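Local coordinates for Dye type peroxidase A (Streptomyces lividans 1326, PDB 6GZW), which probably uses its haem and hydrogen peroxide to oxidise dyes and other reducing substrates, as a dye-decolourising peroxidase, at residues M26-A38 with A152-P166. Numbering follows the deposited sequence. Where two conformers were deposited one is given.
Sequences MQARGHLVAFDLA and AARVRWQMNGFNRSP
Ala-34 lies against Trp-157 at a closely packed point of the antiparallel strands 29-37 and 153-162: its CB sits over one face of the indole, 3.4 Å from the centroid of the five-membered ring, a CH-pi contact. CE of Met-159 lies over the opposite face, toward its rim, and Asn-123 O takes the indole N-H. Here a classic beta bulge sets Arg-156 and Trp-157 both opposite Ala-34, whose O accepts a firm bond from Arg-156 N (2.8 Å) and a weak one from Trp-157 N.

At the edge of the His-31 ring, Asn-160 OD1 accepts from ND1 (2.9 Å) and from Gln-158 NE2 (2.9 Å), which come from opposite faces of its amide plane. Gly-161 O is held likewise, between Gly-30 N and Arg-29 NH1. His-307 of the second subunit bonds both Asn-160 and Gln-158, tying this face to the dimer.

The looser, wetter end lies beyond the bulge. Arg-156, extended with CG anti to its N (chi1 -178°), brings NH1 within 2.8 Å of Asp-36 OD2, on that oxygen's syn lone pair; its NE and NH2 bond the backbone O of Ser-122 and Lys-119. A water links OD2 to NH1 of exposed Arg-154, whose NH2 bonds Ala-312 O of the second subunit. A leucine in place of Arg-156 would probably leave Asp-36 without its salt-bridge mate and both carbonyls without this donor. The topology is the ferredoxin-like pairing of first and fourth strands; the chemistry implies backbone bonding throughout, buried polar and apolar contacts mid-strand and a salt bridge toward solvent.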
ATOM      1  N   MET A  26      12.049   7.995  -6.989  0.50 14.53           N
ATOM      2  CA  MET A  26      11.122   7.410  -6.044  0.50 14.62           C
ATOM      3  C   MET A  26       9.899   6.813  -6.717  0.50 13.63           C
ATOM      4  O   MET A  26       9.385   7.368  -7.690  0.50 13.55           O
ATOM      5  CB  MET A  26      10.680   8.496  -5.080  0.50 15.94           C
ATOM      6  CG  MET A  26      11.834   9.012  -4.230  0.50 16.95           C
ATOM      7  SD  MET A  26      12.041   8.145  -2.654  0.50 18.33           S
ATOM      8  CE  MET A  26      12.544   6.548  -3.098  0.50 17.80           C
ATOM      9  N   GLN A  27       9.443   5.680  -6.186  1.00 13.06           N
ATOM     10  CA  GLN A  27       8.250   4.992  -6.703  1.00 12.01           C
ATOM     11  C   GLN A  27       7.157   4.963  -5.642  1.00 11.66           C
ATOM     12  O   GLN A  27       7.456   4.939  -4.438  1.00 11.68           O
ATOM     13  CB  GLN A  27       8.636   3.564  -7.065  1.00 11.58           C
ATOM     14  CG  GLN A  27       9.626   3.444  -8.238  1.00 11.35           C
ATOM     15  CD  GLN A  27      10.566   2.303  -8.056  1.00 11.36           C
ATOM     16  OE1 GLN A  27      11.024   2.035  -6.933  1.00 11.64           O
ATOM     17  NE2 GLN A  27      10.902   1.621  -9.162  1.00 11.29           N
ATOM     18  N   ALA A  28       5.907   4.908  -6.093  1.00 10.45           N
ATOM     19  CA  ALA A  28       4.748   4.969  -5.203  1.00 10.94           C
ATOM     20  C   ALA A  28       4.562   3.710  -4.348  1.00 11.05           C
ATOM     21  O   ALA A  28       3.970   3.793  -3.283  1.00 10.29           O
ATOM     22  CB  ALA A  28       3.489   5.226  -5.984  1.00 10.88           C
ATOM     23  N   ARG A  29       5.053   2.564  -4.814  1.00 10.85           N
ATOM     24  CA  ARG A  29       4.832   1.293  -4.151  1.00 11.17           C
ATOM     25  C   ARG A  29       6.138   0.539  -4.039  1.00 10.80           C
ATOM     26  O   ARG A  29       6.872   0.474  -5.008  1.00 10.83           O
ATOM     27  CB  ARG A  29       3.822   0.483  -4.956  1.00 11.78           C
ATOM     28  CG  ARG A  29       3.461  -0.855  -4.368  1.00 12.31           C
ATOM     29  CD  ARG A  29       3.082  -0.736  -2.916  1.00 13.88           C
ATOM     30  NE  ARG A  29       2.200  -1.808  -2.530  1.00 15.10           N
ATOM     31  CZ  ARG A  29       1.788  -2.037  -1.303  1.00 16.35           C
ATOM     32  NH1 ARG A  29       2.181  -1.266  -0.291  1.00 15.98           N
ATOM     33  NH2 ARG A  29       0.968  -3.044  -1.083  1.00 15.88           N
ATOM     34  N   GLY A  30       6.427   0.008  -2.844  1.00 10.42           N
ATOM     35  CA  GLY A  30       7.623  -0.789  -2.562  1.00 10.34           C
ATOM     36  C   GLY A  30       7.310  -2.095  -1.844  1.00 10.48           C
ATOM     37  O   GLY A  30       6.397  -2.188  -1.027  1.00  9.87           O
ATOM     38  N   HIS A  31       8.076  -3.129  -2.182  1.00 10.23           N
ATOM     39  CA  HIS A  31       8.125  -4.350  -1.400  1.00 10.25           C
ATOM     40  C   HIS A  31       9.607  -4.693  -1.202  1.00  9.99           C
ATOM     41  O   HIS A  31      10.336  -4.830  -2.194  1.00 10.21           O
ATOM     42  CB  HIS A  31       7.438  -5.509  -2.119  1.00 10.19           C
ATOM     43  CG  HIS A  31       6.003  -5.269  -2.492  1.00 10.11           C
ATOM     44  ND1 HIS A  31       4.977  -5.196  -1.571  1.00  9.76           N
ATOM     45  CD2 HIS A  31       5.426  -5.105  -3.707  1.00 10.11           C
ATOM     46  CE1 HIS A  31       3.830  -5.009  -2.212  1.00  9.85           C
ATOM     47  NE2 HIS A  31       4.069  -4.976  -3.512  1.00 10.10           N
ATOM     48  N   LEU A  32      10.028  -4.823   0.044  1.00 10.41           N
ATOM     49  CA  LEU A  32      11.372  -5.302   0.373  1.00 10.82           C
ATOM     50  C   LEU A  32      11.220  -6.722   0.885  1.00 11.52           C
ATOM     51  O   LEU A  32      10.314  -6.988   1.665  1.00 12.00           O
ATOM     52  CB  LEU A  32      12.020  -4.465   1.455  1.00 11.40           C
ATOM     53  CG  LEU A  32      12.070  -2.942   1.272  1.00 12.16           C
ATOM     54  CD1 LEU A  32      12.885  -2.259   2.364  1.00 12.80           C
ATOM     55  CD2 LEU A  32      12.595  -2.558  -0.105  1.00 12.32           C
ATOM     56  N   VAL A  33      12.084  -7.643   0.456  1.00 11.93           N
ATOM     57  CA  VAL A  33      11.978  -9.022   0.908  1.00 12.61           C
ATOM     58  C   VAL A  33      13.384  -9.585   1.096  1.00 13.12           C
ATOM     59  O   VAL A  33      14.282  -9.227   0.344  1.00 14.22           O
ATOM     60  CB  VAL A  33      11.107  -9.837  -0.072  1.00 13.77           C
ATOM     61  CG1 VAL A  33      11.582  -9.707  -1.500  1.00 15.35           C
ATOM     62  CG2 VAL A  33      10.953 -11.285   0.357  1.00 13.69           C
ATOM     63  N   ALA A  34      13.580 -10.354   2.167  1.00 12.59           N
ATOM     64  CA  ALA A  34      14.794 -11.100   2.392  1.00 12.61           C
ATOM     65  C   ALA A  34      14.492 -12.589   2.307  1.00 12.94           C
ATOM     66  O   ALA A  34      13.431 -13.036   2.752  1.00 13.15           O
ATOM     67  CB  ALA A  34      15.394 -10.733   3.743  1.00 12.73           C
ATOM     68  N   PHE A  35      15.432 -13.350   1.737  1.00 12.73           N
ATOM     69  CA  PHE A  35      15.337 -14.795   1.619  1.00 12.69           C
ATOM     70  C   PHE A  35      16.526 -15.448   2.327  1.00 13.27           C
ATOM     71  O   PHE A  35      17.630 -14.873   2.292  1.00 12.52           O
ATOM     72  CB  PHE A  35      15.368 -15.223   0.147  1.00 12.64           C
ATOM     73  CG  PHE A  35      14.193 -14.771  -0.659  1.00 12.39           C
ATOM     74  CD1 PHE A  35      14.207 -13.530  -1.277  1.00 12.17           C
ATOM     75  CD2 PHE A  35      13.091 -15.595  -0.879  1.00 12.29           C
ATOM     76  CE1 PHE A  35      13.155 -13.078  -2.055  1.00 12.12           C
ATOM     77  CE2 PHE A  35      12.017 -15.140  -1.668  1.00 12.81           C
ATOM     78  CZ  PHE A  35      12.052 -13.874  -2.246  1.00 12.46           C
ATOM     79  N   ASP A  36      16.303 -16.600   2.947  1.00 13.77           N
ATOM     80  CA  ASP A  36      17.391 -17.473   3.402  1.00 14.14           C
ATOM     81  C   ASP A  36      17.490 -18.710   2.549  1.00 14.55           C
ATOM     82  O   ASP A  36      16.485 -19.346   2.213  1.00 15.19           O
ATOM     83  CB  ASP A  36      17.215 -17.890   4.858  1.00 14.22           C
ATOM     84  CG  ASP A  36      17.472 -16.746   5.824  1.00 14.13           C
ATOM     85  OD1 ASP A  36      18.286 -15.865   5.510  1.00 14.17           O
ATOM     86  OD2 ASP A  36      16.887 -16.766   6.926  1.00 15.02           O
ATOM     87  N   LEU A  37      18.705 -19.070   2.185  1.00 14.47           N
ATOM     88  CA  LEU A  37      18.906 -20.305   1.427  1.00 15.01           C
ATOM     89  C   LEU A  37      18.430 -21.524   2.213  1.00 15.13           C
ATOM     90  O   LEU A  37      18.618 -21.615   3.425  1.00 16.97           O
ATOM     91  CB  LEU A  37      20.388 -20.447   1.050  1.00 15.06           C
ATOM     92  CG  LEU A  37      20.900 -19.453   0.009  1.00 15.08           C
ATOM     93  CD1 LEU A  37      22.411 -19.527  -0.035  1.00 16.29           C
ATOM     94  CD2 LEU A  37      20.351 -19.725  -1.356  1.00 16.44           C
ATOM     95  N   ALA A  38      17.771 -22.425   1.499  1.00 15.96           N
ATOM     96  CA  ALA A  38      17.285 -23.654   2.067  1.00 17.65           C
ATOM     97  C   ALA A  38      18.440 -24.639   2.269  1.00 18.47           C
ATOM     98  O   ALA A  38      19.494 -24.529   1.641  1.00 17.36           O
ATOM     99  CB  ALA A  38      16.243 -24.261   1.135  1.00 18.08           C
ATOM    100  N   ALA A 152      14.909 -23.481  -3.413  1.00 21.12           N
ATOM    101  CA  ALA A 152      16.240 -22.934  -3.128  1.00 19.78           C
ATOM    102  C   ALA A 152      16.287 -21.986  -1.934  1.00 18.49           C
ATOM    103  O   ALA A 152      17.330 -21.861  -1.312  1.00 17.47           O
ATOM    104  CB  ALA A 152      16.805 -22.240  -4.356  1.00 18.93           C
ATOM    105  N   ALA A 153      15.188 -21.298  -1.635  1.00 17.04           N
ATOM    106  CA  ALA A 153      15.199 -20.310  -0.559  1.00 16.46           C
ATOM    107  C   ALA A 153      13.803 -20.108   0.000  1.00 15.05           C
ATOM    108  O   ALA A 153      12.825 -20.470  -0.664  1.00 17.27           O
ATOM    109  CB  ALA A 153      15.764 -18.997  -1.063  1.00 15.80           C
ATOM    110  N   ARG A 154      13.742 -19.639   1.247  1.00 15.19           N
ATOM    111  CA  ARG A 154      12.475 -19.332   1.931  1.00 14.80           C
ATOM    112  C   ARG A 154      12.463 -17.831   2.200  1.00 14.06           C
ATOM    113  O   ARG A 154      13.535 -17.217   2.363  1.00 13.04           O
ATOM    114  CB  ARG A 154      12.298 -20.113   3.265  1.00 15.27           C
ATOM    115  CG  ARG A 154      13.283 -19.775   4.384  1.00 16.23           C
ATOM    116  CD  ARG A 154      13.030 -20.505   5.691  1.00 17.89           C
ATOM    117  NE  ARG A 154      11.704 -20.146   6.207  1.00 18.26           N
ATOM    118  CZ  ARG A 154      11.406 -19.117   7.011  1.00 19.22           C
ATOM    119  NH1 ARG A 154      12.330 -18.288   7.491  1.00 20.61           N
ATOM    120  NH2 ARG A 154      10.132 -18.905   7.336  1.00 19.61           N
ATOM    121  N   VAL A 155      11.265 -17.248   2.244  1.00 13.92           N
ATOM    122  CA  VAL A 155      11.086 -15.865   2.685  1.00 13.28           C
ATOM    123  C   VAL A 155      11.418 -15.789   4.158  1.00 12.87           C
ATOM    124  O   VAL A 155      10.794 -16.458   5.004  1.00 13.87           O
ATOM    125  CB  VAL A 155       9.648 -15.379   2.434  1.00 13.36           C
ATOM    126  CG1 VAL A 155       9.405 -13.992   3.027  1.00 13.26           C
ATOM    127  CG2 VAL A 155       9.359 -15.380   0.949  1.00 14.12           C
ATOM    128  N   ARG A 156      12.422 -14.977   4.464  1.00 11.66           N
ATOM    129  CA  ARG A 156      12.797 -14.692   5.842  1.00 12.38           C
ATOM    130  C   ARG A 156      11.926 -13.564   6.414  1.00 11.76           C
ATOM    131  O   ARG A 156      11.408 -13.662   7.515  1.00 12.01           O
ATOM    132  CB  ARG A 156      14.286 -14.302   5.901  1.00 13.16           C
ATOM    133  CG  ARG A 156      14.789 -14.021   7.302  1.00 14.51           C
ATOM    134  CD  ARG A 156      16.235 -13.538   7.310  1.00 14.46           C
ATOM    135  NE  ARG A 156      16.601 -13.224   8.684  1.00 16.16           N
ATOM    136  CZ  ARG A 156      16.922 -14.108   9.617  1.00 16.65           C
ATOM    137  NH1 ARG A 156      17.038 -15.401   9.313  1.00 17.06           N
ATOM    138  NH2 ARG A 156      17.150 -13.695  10.853  1.00 18.07           N
ATOM    139  N   TRP A 157      11.807 -12.490   5.655  1.00 11.40           N
ATOM    140  CA  TRP A 157      10.970 -11.343   6.044  1.00 10.68           C
ATOM    141  C   TRP A 157      10.545 -10.554   4.822  1.00 10.57           C
ATOM    142  O   TRP A 157      11.149 -10.645   3.759  1.00 10.27           O
ATOM    143  CB  TRP A 157      11.628 -10.429   7.094  1.00 10.91           C
ATOM    144  CG  TRP A 157      12.942  -9.806   6.759  1.00 11.06           C
ATOM    145  CD1 TRP A 157      14.151 -10.223   7.172  1.00 12.25           C
ATOM    146  CD2 TRP A 157      13.171  -8.609   5.986  1.00 11.49           C
ATOM    147  NE1 TRP A 157      15.140  -9.379   6.705  1.00 12.23           N
ATOM    148  CE2 TRP A 157      14.561  -8.374   5.977  1.00 11.94           C
ATOM    149  CE3 TRP A 157      12.346  -7.719   5.305  1.00 11.14           C
ATOM    150  CZ2 TRP A 157      15.132  -7.303   5.297  1.00 12.15           C
ATOM    151  CZ3 TRP A 157      12.907  -6.657   4.633  1.00 11.54           C
ATOM    152  CH2 TRP A 157      14.300  -6.461   4.629  1.00 11.96           C
ATOM    153  N   GLN A 158       9.458  -9.818   4.961  1.00  9.72           N
ATOM    154  CA  GLN A 158       8.950  -9.031   3.838  1.00 10.31           C
ATOM    155  C   GLN A 158       8.168  -7.857   4.370  1.00 10.59           C
ATOM    156  O   GLN A 158       7.364  -8.015   5.338  1.00 10.43           O
ATOM    157  CB  GLN A 158       8.103  -9.896   2.901  1.00 11.40           C
ATOM    158  CG  GLN A 158       7.759  -9.227   1.558  1.00 12.16           C
ATOM    159  CD  GLN A 158       6.451  -8.477   1.598  1.00 12.70           C
ATOM    160  OE1 GLN A 158       5.433  -9.063   1.894  1.00 12.57           O
ATOM    161  NE2 GLN A 158       6.466  -7.203   1.236  1.00 13.52           N
ATOM    162  N   MET A 159       8.471  -6.679   3.813  1.00 10.08           N
ATOM    163  CA  MET A 159       7.859  -5.392   4.232  1.00  9.84           C
ATOM    164  C   MET A 159       7.260  -4.668   3.028  1.00 10.07           C
ATOM    165  O   MET A 159       7.877  -4.596   1.960  1.00 10.18           O
ATOM    166  CB  MET A 159       8.906  -4.505   4.941  1.00  9.88           C
ATOM    167  CG  MET A 159       9.462  -5.157   6.187  1.00 10.26           C
ATOM    168  SD  MET A 159      10.777  -4.202   6.952  1.00 11.99           S
ATOM    169  CE  MET A 159      11.422  -5.488   8.013  1.00 12.25           C
ATOM    170  N   ASN A 160       6.095  -4.045   3.216  1.00  9.62           N
ATOM    171  CA  ASN A 160       5.477  -3.205   2.215  1.00 10.68           C
ATOM    172  C   ASN A 160       5.712  -1.741   2.515  1.00 10.19           C
ATOM    173  O   ASN A 160       5.680  -1.336   3.666  1.00 10.81           O
ATOM    174  CB  ASN A 160       3.961  -3.353   2.229  1.00 11.26           C
ATOM    175  CG  ASN A 160       3.492  -4.757   1.917  1.00 12.95           C
ATOM    176  OD1 ASN A 160       4.160  -5.521   1.177  1.00 13.03           O
ATOM    177  ND2 ASN A 160       2.298  -5.105   2.465  1.00 14.24           N
ATOM    178  N   GLY A 161       5.860  -0.952   1.454  1.00  9.95           N
ATOM    179  CA  GLY A 161       5.999   0.487   1.580  1.00 10.21           C
ATOM    180  C   GLY A 161       5.253   1.252   0.502  1.00  9.61           C
ATOM    181  O   GLY A 161       4.729   0.678  -0.456  1.00  9.10           O
ATOM    182  N   PHE A 162       5.181   2.559   0.703  1.00  9.32           N
ATOM    183  CA  PHE A 162       4.532   3.451  -0.208  1.00  9.52           C
ATOM    184  C   PHE A 162       5.165   4.842  -0.166  1.00  9.65           C
ATOM    185  O   PHE A 162       5.840   5.239   0.811  1.00 10.41           O
ATOM    186  CB  PHE A 162       3.035   3.546   0.062  1.00  9.72           C
ATOM    187  CG  PHE A 162       2.695   3.936   1.473  1.00  9.95           C
ATOM    188  CD1 PHE A 162       2.664   5.263   1.846  1.00 10.57           C
ATOM    189  CD2 PHE A 162       2.440   2.956   2.452  1.00 10.30           C
ATOM    190  CE1 PHE A 162       2.361   5.631   3.136  1.00 10.28           C
ATOM    191  CE2 PHE A 162       2.129   3.327   3.763  1.00 10.18           C
ATOM    192  CZ  PHE A 162       2.114   4.674   4.105  1.00 10.67           C
ATOM    193  N   ASN A 163       4.895   5.579  -1.241  1.00  9.25           N
ATOM    194  CA  ASN A 163       5.278   6.986  -1.353  1.00  9.43           C
ATOM    195  C   ASN A 163       4.172   7.718  -2.113  1.00  9.55           C
ATOM    196  O   ASN A 163       3.161   7.121  -2.565  1.00  9.40           O
ATOM    197  CB  ASN A 163       6.611   7.138  -2.113  1.00  9.59           C
ATOM    198  CG  ASN A 163       7.831   6.760  -1.303  1.00 10.35           C
ATOM    199  OD1 ASN A 163       8.052   7.285  -0.208  1.00 11.27           O
ATOM    200  ND2 ASN A 163       8.646   5.841  -1.843  1.00 10.28           N
ATOM    201  N   ARG A 164       4.362   9.019  -2.261  1.00 10.10           N
ATOM    202  CA  ARG A 164       3.541   9.820  -3.133  1.00 10.44           C
ATOM    203  C   ARG A 164       3.428   9.225  -4.555  1.00 10.56           C
ATOM    204  O   ARG A 164       4.406   8.704  -5.098  1.00 11.30           O
ATOM    205  CB  ARG A 164       4.147  11.238  -3.204  1.00 11.13           C
ATOM    206  CG  ARG A 164       3.448  12.164  -4.172  1.00 11.72           C
ATOM    207  CD  ARG A 164       4.096  13.536  -4.134  1.00 11.91           C
ATOM    208  NE  ARG A 164       3.923  14.198  -2.845  1.00 12.44           N
ATOM    209  CZ  ARG A 164       4.666  15.202  -2.399  1.00 12.19           C
ATOM    210  NH1 ARG A 164       5.616  15.707  -3.170  1.00 13.46           N
ATOM    211  NH2 ARG A 164       4.447  15.706  -1.184  1.00 12.42           N
ATOM    212  N   SER A 165       2.210   9.245  -5.118  0.50 10.16           N
ATOM    213  CA  SER A 165       1.948   8.894  -6.545  0.50 10.35           C
ATOM    214  C   SER A 165       2.423  10.009  -7.489  0.50 11.02           C
ATOM    215  O   SER A 165       2.369  11.207  -7.154  0.50 11.54           O
ATOM    216  CB  SER A 165       0.444   8.628  -6.798  0.50  9.89           C
ATOM    217  OG  SER A 165       0.094   8.260  -8.140  0.60  9.41           O
ATOM    218  N   PRO A 166       2.863   9.631  -8.690  1.00 11.70           N
ATOM    219  CA  PRO A 166       2.982  10.629  -9.768  1.00 12.26           C
ATOM    220  C   PRO A 166       1.664  11.352  -9.972  1.00 11.84           C
ATOM    221  O   PRO A 166       0.606  10.730  -9.862  1.00 12.11           O
ATOM    222  CB  PRO A 166       3.311   9.757 -10.995  1.00 12.82           C
ATOM    223  CG  PRO A 166       4.016   8.575 -10.418  1.00 12.95           C
ATOM    224  CD  PRO A 166       3.159   8.285  -9.207  1.00 12.52           C
TER
HETATM  225  O   HOH W   1      15.199 -18.548   7.692  1.00 24.67           O